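Local coordinates for H127A/Y244A mutant of alginate lyase AlyC3 in complex with dimannuronate (Psychromonas sp., PDB 7C8F), which cleaves alginate as a lyase of polysaccharide lyase family 7, presumably by beta-elimination, and here holds dimannuronate in its binding cleft as a double mutant, at residues S98-I104 with E252-L258; T121-V125 with F205-V209; H136-H140 with A166-K170. All coordinates share one frame; numbering follows the deposited sequence. Where two conformers were deposited one is given.

Interaction 1. Residues S98-I104 with E252-L258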
loop_
_atom_site.group_PDB
_atom_site.type_symbol
_atom_site.label_atom_id
_atom_site.label_comp_id
_atom_site.label_asym_id
_atom_site.label_seq_id
_atom_site.Cartn_x
_atom_site.Cartn_y
_atom_site.Cartn_z
ATOM N N SER B 98 0.853 25.579 -7.800
ATOM C CA SER B 98 0.766 26.935 -7.306
ATOM C C SER B 98 -0.445 27.625 -7.854
ATOM O O SER B 98 -0.643 27.640 -9.019
ATOM C CB SER B 98 1.996 27.734 -7.712
ATOM O OG SER B 98 3.166 27.147 -7.283
ATOM N N ALA B 99 -1.220 28.220 -6.967
ATOM C CA ALA B 99 -2.398 28.911 -7.359
ATOM C C ALA B 99 -2.636 30.200 -6.587
ATOM O O ALA B 99 -2.140 30.372 -5.547
ATOM C CB ALA B 99 -3.588 27.992 -7.153
ATOM N N GLU B 100 -3.415 31.082 -7.186
ATOM C CA GLU B 100 -3.916 32.286 -6.532
ATOM C C GLU B 100 -5.405 32.219 -6.807
ATOM O O GLU B 100 -5.804 32.205 -7.906
ATOM C CB GLU B 100 -3.299 33.567 -7.011
ATOM C CG GLU B 100 -1.856 33.677 -6.639
ATOM C CD GLU B 100 -1.163 34.888 -7.209
ATOM O OE1 GLU B 100 -1.813 35.613 -7.965
ATOM O OE2 GLU B 100 0.005 35.062 -6.884
ATOM N N VAL B 101 -6.209 32.124 -5.770
ATOM C CA VAL B 101 -7.613 31.904 -5.878
ATOM C C VAL B 101 -8.502 32.813 -5.045
ATOM O O VAL B 101 -8.166 33.177 -3.966
ATOM C CB VAL B 101 -7.910 30.486 -5.335
ATOM C CG1 VAL B 101 -9.331 30.078 -5.618
ATOM C CG2 VAL B 101 -6.954 29.475 -5.894
ATOM N N GLU B 102 -9.657 33.117 -5.606
ATOM C CA GLU B 102 -10.724 33.836 -4.954
ATOM C C GLU B 102 -12.019 33.060 -5.141
ATOM O O GLU B 102 -12.386 32.757 -6.214
ATOM C CB GLU B 102 -10.895 35.237 -5.526
ATOM C CG GLU B 102 -11.966 36.044 -4.819
ATOM C CD GLU B 102 -12.102 37.450 -5.363
ATOM O OE1 GLU B 102 -11.325 37.847 -6.207
ATOM O OE2 GLU B 102 -13.012 38.127 -4.929
ATOM N N ILE B 103 -12.690 32.743 -4.061
ATOM C CA ILE B 103 -13.988 32.084 -4.118
ATOM C C ILE B 103 -15.060 33.167 -4.102
ATOM O O ILE B 103 -15.062 34.041 -3.224
ATOM C CB ILE B 103 -14.164 31.111 -2.936
ATOM C CG1 ILE B 103 -12.972 30.145 -2.854
ATOM C CG2 ILE B 103 -15.480 30.347 -3.063
ATOM C CD1 ILE B 103 -12.834 29.229 -4.052
ATOM N N ILE B 104 -15.966 33.117 -5.073
ATOM C CA ILE B 104 -16.916 34.198 -5.309
ATOM C C ILE B 104 -18.215 33.902 -4.576
ATOM O O ILE B 104 -18.873 32.892 -4.848
ATOM C CB ILE B 104 -17.172 34.384 -6.809
ATOM C CG1 ILE B 104 -15.854 34.605 -7.546
ATOM C CG2 ILE B 104 -18.111 35.567 -7.025
ATOM C CD1 ILE B 104 -15.091 35.824 -7.070
ATOM N N GLU B 252 -18.209 29.124 -7.631
ATOM C CA GLU B 252 -17.464 29.908 -8.604
ATOM C C GLU B 252 -16.119 30.255 -7.993
ATOM O O GLU B 252 -16.063 30.885 -6.930
ATOM C CB GLU B 252 -18.220 31.183 -8.990
ATOM C CG GLU B 252 -17.453 32.054 -9.960
ATOM C CD GLU B 252 -18.281 33.205 -10.491
ATOM O OE1 GLU B 252 -19.509 33.211 -10.251
ATOM O OE2 GLU B 252 -17.701 34.093 -11.150
ATOM N N ALA B 253 -15.041 29.828 -8.644
ATOM C CA ALA B 253 -13.684 30.141 -8.228
ATOM C C ALA B 253 -12.959 30.851 -9.360
ATOM O O ALA B 253 -13.046 30.433 -10.523
ATOM C CB ALA B 253 -12.913 28.873 -7.842
ATOM N N HIS B 254 -12.235 31.914 -9.016
ATOM C CA HIS B 254 -11.423 32.676 -9.962
ATOM C C HIS B 254 -9.954 32.460 -9.637
ATOM O O HIS B 254 -9.507 32.774 -8.529
ATOM C CB HIS B 254 -11.775 34.165 -9.908
ATOM C CG HIS B 254 -13.126 34.475 -10.471
ATOM N ND1 HIS B 254 -13.480 35.739 -10.893
ATOM C CD2 HIS B 254 -14.210 33.689 -10.686
ATOM C CE1 HIS B 254 -14.722 35.719 -11.344
ATOM N NE2 HIS B 254 -15.189 34.489 -11.228
ATOM N N PHE B 255 -9.207 31.898 -10.589
ATOM C CA PHE B 255 -7.782 31.641 -10.416
ATOM C C PHE B 255 -7.000 32.699 -11.189
ATOM O O PHE B 255 -6.940 32.658 -12.425
ATOM C CB PHE B 255 -7.419 30.263 -10.970
ATOM C CG PHE B 255 -7.804 29.099 -10.080
ATOM C CD1 PHE B 255 -9.131 28.724 -9.917
ATOM C CD2 PHE B 255 -6.822 28.337 -9.463
ATOM C CE1 PHE B 255 -9.480 27.632 -9.112
ATOM C CE2 PHE B 255 -7.166 27.228 -8.662
ATOM C CZ PHE B 255 -8.491 26.886 -8.487
ATOM N N ASN B 256 -6.378 33.633 -10.470
ATOM C CA ASN B 256 -5.469 34.571 -11.120
ATOM C C ASN B 256 -4.185 33.883 -11.567
ATOM O O ASN B 256 -3.505 34.371 -12.479
ATOM C CB ASN B 256 -5.174 35.728 -10.157
ATOM C CG ASN B 256 -4.218 36.752 -10.732
ATOM O OD1 ASN B 256 -4.545 37.466 -11.681
ATOM N ND2 ASN B 256 -3.035 36.854 -10.133
ATOM N N LYS B 257 -3.859 32.743 -10.965
ATOM C CA LYS B 257 -2.632 32.023 -11.255
ATOM C C LYS B 257 -2.917 30.546 -11.071
ATOM O O LYS B 257 -3.616 30.151 -10.131
ATOM C CB LYS B 257 -1.511 32.454 -10.299
ATOM C CG LYS B 257 -0.264 31.575 -10.338
ATOM C CD LYS B 257 0.846 32.170 -9.467
ATOM C CE LYS B 257 2.090 31.302 -9.466
ATOM N NZ LYS B 257 3.190 31.913 -8.666
ATOM N N LEU B 258 -2.402 29.737 -11.990
ATOM C CA LEU B 258 -2.440 28.288 -11.828
ATOM C C LEU B 258 -1.244 27.717 -12.561
ATOM O O LEU B 258 -1.145 27.841 -13.792
ATOM C CB LEU B 258 -3.745 27.697 -12.356
ATOM C CG LEU B 258 -3.886 26.180 -12.149
ATOM C CD1 LEU B 258 -3.833 25.782 -10.662
ATOM C CD2 LEU B 258 -5.172 25.696 -12.773
HETATM O O HOH W 1 1.620 33.114 -6.081
HETATM O O HOH W 2 -12.079 37.728 -9.043
HETATM O O HOH W 3 -18.734 30.175 -4.833
#

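Interaction 2. Residues T121-V125 with F205-V209. With BEM (beta-D-mannopyranuronic acid), chain D.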
loop_
_atom_site.group_PDB
_atom_site.type_symbol
_atom_site.label_atom_id
_atom_site.label_comp_id
_atom_site.label_asym_id
_atom_site.label_seq_id
_atom_site.Cartn_x
_atom_site.Cartn_y
_atom_site.Cartn_z
ATOM N N THR B 121 -14.407 22.487 -2.556
ATOM C CA THR B 121 -13.027 22.036 -2.687
ATOM C C THR B 121 -12.467 22.612 -3.970
ATOM O O THR B 121 -13.076 22.452 -5.026
ATOM C CB THR B 121 -12.977 20.512 -2.754
ATOM O OG1 THR B 121 -13.515 19.979 -1.539
ATOM C CG2 THR B 121 -11.537 20.005 -2.969
ATOM N N PHE B 122 -11.324 23.294 -3.883
ATOM C CA PHE B 122 -10.751 23.936 -5.061
ATOM C C PHE B 122 -9.311 23.543 -5.376
ATOM O O PHE B 122 -8.835 23.857 -6.474
ATOM C CB PHE B 122 -10.933 25.471 -5.012
ATOM C CG PHE B 122 -10.295 26.125 -3.824
ATOM C CD1 PHE B 122 -10.992 26.267 -2.627
ATOM C CD2 PHE B 122 -9.003 26.600 -3.907
ATOM C CE1 PHE B 122 -10.396 26.865 -1.517
ATOM C CE2 PHE B 122 -8.400 27.208 -2.817
ATOM C CZ PHE B 122 -9.102 27.341 -1.608
ATOM N N LEU B 123 -8.615 22.851 -4.476
ATOM C CA LEU B 123 -7.334 22.228 -4.789
ATOM C C LEU B 123 -7.325 20.861 -4.142
ATOM O O LEU B 123 -7.852 20.698 -3.037
ATOM C CB LEU B 123 -6.148 23.030 -4.247
ATOM C CG LEU B 123 -6.071 24.493 -4.699
ATOM C CD1 LEU B 123 -5.109 25.280 -3.830
ATOM C CD2 LEU B 123 -5.642 24.581 -6.164
ATOM N N GLN B 124 -6.715 19.877 -4.804
ATOM C CA GLN B 124 -6.730 18.522 -4.279
ATOM C C GLN B 124 -5.445 17.797 -4.660
ATOM O O GLN B 124 -4.889 18.015 -5.738
ATOM C CB GLN B 124 -7.973 17.776 -4.793
ATOM C CG GLN B 124 -8.234 16.401 -4.203
ATOM C CD GLN B 124 -9.690 15.973 -4.360
ATOM O OE1 GLN B 124 -10.605 16.705 -3.979
ATOM N NE2 GLN B 124 -9.906 14.790 -4.919
ATOM N N VAL B 125 -4.992 16.922 -3.767
ATOM C CA VAL B 125 -4.033 15.878 -4.110
ATOM C C VAL B 125 -4.783 14.571 -3.923
ATOM O O VAL B 125 -5.179 14.234 -2.797
ATOM C CB VAL B 125 -2.772 15.906 -3.232
ATOM C CG1 VAL B 125 -1.817 14.766 -3.634
ATOM C CG2 VAL B 125 -2.060 17.255 -3.298
ATOM N N PHE B 205 -1.815 29.901 -2.812
ATOM C CA PHE B 205 -1.554 28.586 -2.243
ATOM C C PHE B 205 -0.447 27.912 -3.038
ATOM O O PHE B 205 -0.515 27.859 -4.271
ATOM C CB PHE B 205 -2.802 27.698 -2.311
ATOM C CG PHE B 205 -3.973 28.240 -1.546
ATOM C CD1 PHE B 205 -4.856 29.117 -2.160
ATOM C CD2 PHE B 205 -4.195 27.876 -0.221
ATOM C CE1 PHE B 205 -5.940 29.635 -1.480
ATOM C CE2 PHE B 205 -5.281 28.400 0.467
ATOM C CZ PHE B 205 -6.155 29.278 -0.170
ATOM N N ASP B 206 0.558 27.385 -2.343
ATOM C CA ASP B 206 1.615 26.601 -2.976
ATOM C C ASP B 206 1.684 25.259 -2.272
ATOM O O ASP B 206 1.927 25.205 -1.060
ATOM C CB ASP B 206 2.966 27.320 -2.915
ATOM C CG ASP B 206 2.933 28.684 -3.578
ATOM O OD1 ASP B 206 2.676 28.740 -4.797
ATOM O OD2 ASP B 206 3.171 29.695 -2.884
ATOM N N ILE B 207 1.443 24.188 -3.021
ATOM C CA ILE B 207 1.403 22.831 -2.491
ATOM C C ILE B 207 2.572 22.070 -3.087
ATOM O O ILE B 207 2.659 21.921 -4.313
ATOM C CB ILE B 207 0.087 22.125 -2.847
ATOM C CG1 ILE B 207 -1.120 22.914 -2.335
ATOM C CG2 ILE B 207 0.120 20.678 -2.315
ATOM C CD1 ILE B 207 -2.436 22.434 -2.898
ATOM N N THR B 208 3.463 21.563 -2.237
ATOM C CA THR B 208 4.581 20.749 -2.699
ATOM C C THR B 208 4.471 19.352 -2.105
ATOM O O THR B 208 4.375 19.195 -0.883
ATOM C CB THR B 208 5.932 21.362 -2.327
ATOM O OG1 THR B 208 6.005 22.680 -2.879
ATOM C CG2 THR B 208 7.085 20.517 -2.907
ATOM N N VAL B 209 4.514 18.341 -2.967
ATOM C CA VAL B 209 4.437 16.946 -2.562
ATOM C C VAL B 209 5.710 16.251 -3.019
ATOM O O VAL B 209 6.125 16.400 -4.171
ATOM C CB VAL B 209 3.202 16.269 -3.185
ATOM C CG1 VAL B 209 3.009 14.874 -2.604
ATOM C CG2 VAL B 209 1.951 17.125 -2.975
HETATM C C1 BEM D . -14.100 10.219 -5.749
HETATM C C2 BEM D . -13.961 9.239 -4.599
HETATM O O2 BEM D . -12.593 9.040 -4.294
HETATM C C3 BEM D . -14.718 9.741 -3.397
HETATM O O3 BEM D . -14.483 8.920 -2.296
HETATM C C4 BEM D . -14.358 11.182 -3.067
HETATM O O4 BEM D . -15.332 11.677 -2.154
HETATM C C5 BEM D . -14.414 12.037 -4.311
HETATM O O5 BEM D . -13.681 11.500 -5.385
HETATM C C6 BEM D . -13.791 13.325 -3.947
HETATM O O6B BEM D . -12.610 13.506 -4.243
HETATM O O6A BEM D . -14.510 14.220 -3.535
HETATM O O1 BEM D . -13.266 9.855 -6.833
#

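Interaction 3. Residues H136-H140 with A166-K170. With BEM (beta-D-mannopyranuronic acid), chain C; BEM (beta-D-mannopyranuronic acid), chain D.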
loop_
_atom_site.group_PDB
_atom_site.type_symbol
_atom_site.label_atom_id
_atom_site.label_comp_id
_atom_site.label_asym_id
_atom_site.label_seq_id
_atom_site.Cartn_x
_atom_site.Cartn_y
_atom_site.Cartn_z
ATOM N N HIS B 136 -5.846 -0.935 -6.570
ATOM C CA HIS B 136 -5.924 -0.694 -5.127
ATOM C C HIS B 136 -6.013 0.798 -4.801
ATOM O O HIS B 136 -5.405 1.295 -3.850
ATOM C CB HIS B 136 -4.798 -1.404 -4.363
ATOM C CG HIS B 136 -4.940 -2.896 -4.355
ATOM N ND1 HIS B 136 -6.068 -3.525 -3.875
ATOM C CD2 HIS B 136 -4.102 -3.882 -4.761
ATOM C CE1 HIS B 136 -5.921 -4.835 -3.986
ATOM N NE2 HIS B 136 -4.738 -5.078 -4.525
ATOM N N ASN B 137 -6.790 1.520 -5.602
ATOM C CA ASN B 137 -7.084 2.918 -5.309
ATOM C C ASN B 137 -7.672 3.064 -3.912
ATOM O O ASN B 137 -8.490 2.250 -3.475
ATOM C CB ASN B 137 -8.105 3.418 -6.329
ATOM C CG ASN B 137 -8.663 4.779 -5.978
ATOM O OD1 ASN B 137 -9.748 4.896 -5.391
ATOM N ND2 ASN B 137 -7.917 5.822 -6.315
ATOM N N VAL B 138 -7.268 4.114 -3.209
ATOM C CA VAL B 138 -7.851 4.470 -1.918
ATOM C C VAL B 138 -8.847 5.601 -2.168
ATOM O O VAL B 138 -8.459 6.631 -2.732
ATOM C CB VAL B 138 -6.759 4.883 -0.918
ATOM C CG1 VAL B 138 -7.362 5.418 0.380
ATOM C CG2 VAL B 138 -5.860 3.678 -0.637
ATOM N N PRO B 139 -10.137 5.436 -1.822
ATOM C CA PRO B 139 -11.150 6.411 -2.267
ATOM C C PRO B 139 -11.238 7.644 -1.378
ATOM O O PRO B 139 -12.336 8.122 -1.065
ATOM C CB PRO B 139 -12.449 5.595 -2.221
ATOM C CG PRO B 139 -12.242 4.663 -1.090
ATOM C CD PRO B 139 -10.749 4.286 -1.135
ATOM N N HIS B 140 -10.081 8.162 -0.967
ATOM C CA HIS B 140 -9.966 9.328 -0.110
ATOM C C HIS B 140 -8.801 10.107 -0.713
ATOM O O HIS B 140 -7.735 9.513 -0.976
ATOM C CB HIS B 140 -9.614 8.961 1.338
ATOM C CG HIS B 140 -10.495 7.911 1.952
ATOM N ND1 HIS B 140 -11.778 8.173 2.384
ATOM C CD2 HIS B 140 -10.263 6.606 2.232
ATOM C CE1 HIS B 140 -12.304 7.070 2.895
ATOM N NE2 HIS B 140 -11.405 6.104 2.818
ATOM N N ALA B 166 -3.346 5.492 5.167
ATOM C CA ALA B 166 -3.642 4.983 3.830
ATOM C C ALA B 166 -4.766 3.950 3.849
ATOM O O ALA B 166 -4.822 3.062 2.990
ATOM C CB ALA B 166 -2.382 4.442 3.159
ATOM N N VAL B 167 -5.678 4.057 4.831
ATOM C CA VAL B 167 -6.694 3.039 5.065
ATOM C C VAL B 167 -7.957 3.371 4.289
ATOM O O VAL B 167 -8.394 4.531 4.245
ATOM C CB VAL B 167 -6.985 2.936 6.571
ATOM C CG1 VAL B 167 -8.084 1.874 6.863
ATOM C CG2 VAL B 167 -5.712 2.638 7.318
ATOM N N ILE B 168 -8.564 2.354 3.682
ATOM C CA ILE B 168 -9.863 2.524 3.032
ATOM C C ILE B 168 -10.943 2.452 4.102
ATOM O O ILE B 168 -11.086 1.427 4.778
ATOM C CB ILE B 168 -10.089 1.462 1.950
ATOM C CG1 ILE B 168 -9.018 1.588 0.871
ATOM C CG2 ILE B 168 -11.475 1.638 1.325
ATOM C CD1 ILE B 168 -9.169 0.585 -0.246
ATOM N N CYS B 169 -11.706 3.541 4.257
ATOM C CA CYS B 169 -12.638 3.679 5.370
ATOM C C CYS B 169 -14.096 3.733 4.945
ATOM O O CYS B 169 -14.969 3.889 5.810
ATOM C CB CYS B 169 -12.303 4.922 6.210
ATOM S SG CYS B 169 -10.779 4.796 7.135
ATOM N N LYS B 170 -14.382 3.631 3.652
ATOM C CA LYS B 170 -15.753 3.651 3.164
ATOM C C LYS B 170 -15.829 2.804 1.906
ATOM O O LYS B 170 -14.813 2.415 1.328
ATOM C CB LYS B 170 -16.216 5.079 2.867
ATOM C CG LYS B 170 -15.522 5.702 1.673
ATOM C CD LYS B 170 -15.804 7.207 1.560
ATOM C CE LYS B 170 -15.141 7.785 0.319
ATOM N NZ LYS B 170 -15.337 9.262 0.194
HETATM C C1 BEM C . -14.701 12.588 -1.272
HETATM C C2 BEM C . -15.741 13.497 -0.624
HETATM O O2 BEM C . -16.760 12.716 -0.020
HETATM C C3 BEM C . -15.082 14.288 0.481
HETATM O O3 BEM C . -16.031 14.976 1.225
HETATM C C4 BEM C . -14.586 13.297 1.473
HETATM O O4 BEM C . -14.214 13.903 2.675
HETATM C C5 BEM C . -13.494 12.535 0.813
HETATM O O5 BEM C . -14.098 11.845 -0.250
HETATM C C6 BEM C . -12.900 11.585 1.772
HETATM O O6B BEM C . -13.288 10.442 1.791
HETATM O O6A BEM C . -11.912 11.977 2.321
HETATM C C1 BEM D . -14.100 10.219 -5.749
HETATM C C2 BEM D . -13.961 9.239 -4.599
HETATM O O2 BEM D . -12.593 9.040 -4.294
HETATM C C3 BEM D . -14.718 9.741 -3.397
HETATM O O3 BEM D . -14.483 8.920 -2.296
HETATM C C4 BEM D . -14.358 11.182 -3.067
HETATM O O4 BEM D . -15.332 11.677 -2.154
HETATM C C5 BEM D . -14.414 12.037 -4.311
HETATM O O5 BEM D . -13.681 11.500 -5.385
HETATM C C6 BEM D . -13.791 13.325 -3.947
HETATM O O6B BEM D . -12.610 13.506 -4.243
HETATM O O6A BEM D . -14.510 14.220 -3.535
HETATM O O1 BEM D . -13.266 9.855 -6.833
#

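Interaction 1. Residues S98-I104 with E252-L258
V101 spreads its CG2 methyl over one face of the F255 ring, off-centre toward the rim, with V101 CG2 3.9 Å from the ring centroid. CG1 stands anti to the backbone N (chi1 -171°), and this torsion leaves CG2 as the branch that meets the phenyl. A99 CB comes to the same ring obliquely, and I103 CD1 rests on A253 CB at 3.8 Å. This apolar face of the antiparallel pair packs on F122 and L123 of strand 119-129. E102 and H254 form a hydrogen-bonded pair, each N-H bonding the other's carbonyl. Between E100 and V101 the register slips by one, a beta bulge that takes up N256. There N256 ND2 donates to E100 OE1 (2.8 Å), amide and carboxylate nearly coplanar, whereas N256 N to E100 O is weak. On the face that carries E100, E102, H254 and K257, one water bridges E100 OE2 and K257 NZ, and another joins E102 OE1 to H254 ND1. I104 crosses H254 at about a right angle and sets CG1 over the imidazole, 3.7 Å from H254 CD2. That ring is probably steadied by an unusually short bond, 2.5 Å from H254 NE2 to the anti lone pair of E252 OE2, with the carboxylate tilted from the ring plane. The carboxylate would probably raise the basicity of H254. One side of the pair is apolar, the other polar and partly hydrated.

Interaction 2. Residues T121-V125 with F205-V209
F122 turns the edge of its ring toward the face of F205 in an offset edge-to-face pair, the planes 66° apart and the centroids separated by 5.4 Å. The closest carbons are F122 CE2 and F205 CE1, at 3.7 Å, and the two side chains cross at about a right angle. F122 can reach this far because its CG sits between the backbone N and the carbonyl carbon (chi1 60°), a crowded position that swings the phenyl toward strand 203-210 although its CB does not point there. F158 adds a third ring, meeting both phenylalanines. Next along the strand, L123 slants across F205, with L123 CD1 3.7 Å from F205 CB. On its other flank L123 CB takes I207 CD1 at 4.0 Å. F122 and L123 both face V145 in a classic beta bulge, which helps explain how two consecutive residues come to serve the same core. No hydrogen bond joins the two strands. They belong to the facing sheets of the beta-jelly-roll sandwich expected of this family, their axes 9.7 Å apart and running nearly parallel, and only side chains fill the interval. Farther on, V125 and V209 reach toward each other tip to tip through their CG2 methyls, 4.0 Å apart, whereas V125 and I207 slide past each other in opposite directions. Q124 points the other way, out of the core and into the sugar cleft. In one of its two deposited conformers the extended chain brings Q124 NE2 to O6B of the chain D mannuronate (3.1 Å); R77 NH1 also hydrogen-bonds this sugar.

Interaction 3. Residues H136-H140 with A166-K170
H140 and K170 slide past each other in opposite directions, and between them they grip a carboxylate of the bound sugar. The imidazole of H140 is pinned at two points of its edge. C169 N donates to H140 NE2 (3.0 Å), lying close to the ring plane, and H140 ND1 donates to O6B of the chain C mannuronate (2.8 Å). The backbone of 166-170 thus acts as second shell, fixing the rotation of a ligand-binding ring. K170 starts with its CG between the backbone N and carbonyl carbon (chi1 69°) and then runs fully extended, brushing H140 CE1 with CG. This carries K170 NZ to the join of the disaccharide, 2.9 Å from O6B of the chain C sugar and 2.7 Å from O3 of the chain D sugar. The same O3 donates to P139 O at 2.6 Å, so lysine and carbonyl hold one hydroxyl together. Beneath this polar cluster the proline ring crosses I168 at about a right angle, P139 CD lying 3.7 Å from I168 CG2. Contacts thin out toward the start of 136-140: V138 CG2 is 4.1 Å from I168 CG1, and N137 meets the other segment mainly through its carbonyl oxygen, against I168 CD1. H136 turns instead to the second subunit, where its NE2 accepts from the N-H of I168 of that chain, and the reverse pair forms too. Segment 136-140 belongs to the loop between strands 119-129 and 143-148. Its partner lies in the loop after strand 157-163, whose K163 touches H140 and C169. The C169-C183 disulfide closes this second loop on itself, just before helix 185-188.

How the interactions relate
The three contacts nest along the chain: interaction 3 lies inside the loop closed by interaction 2, which lies inside that closed by interaction 1. Interactions 1 and 2 touch, their centres 12 Å apart. Strands 93-103 and 203-210 are neighbours in one sheet, and strand 119-129 faces it from the other. Interaction 1 thus builds one sheet, whereas interaction 2 joins both. Interaction 3 has its centre 19 Å from that of interaction 2 and 29 Å from that of interaction 1, on the far side of the chain's centre. Interactions 2 and 3 share the chain D sugar, so strand 119-129, through Q124, and the cleft loops both hold the bound disaccharide.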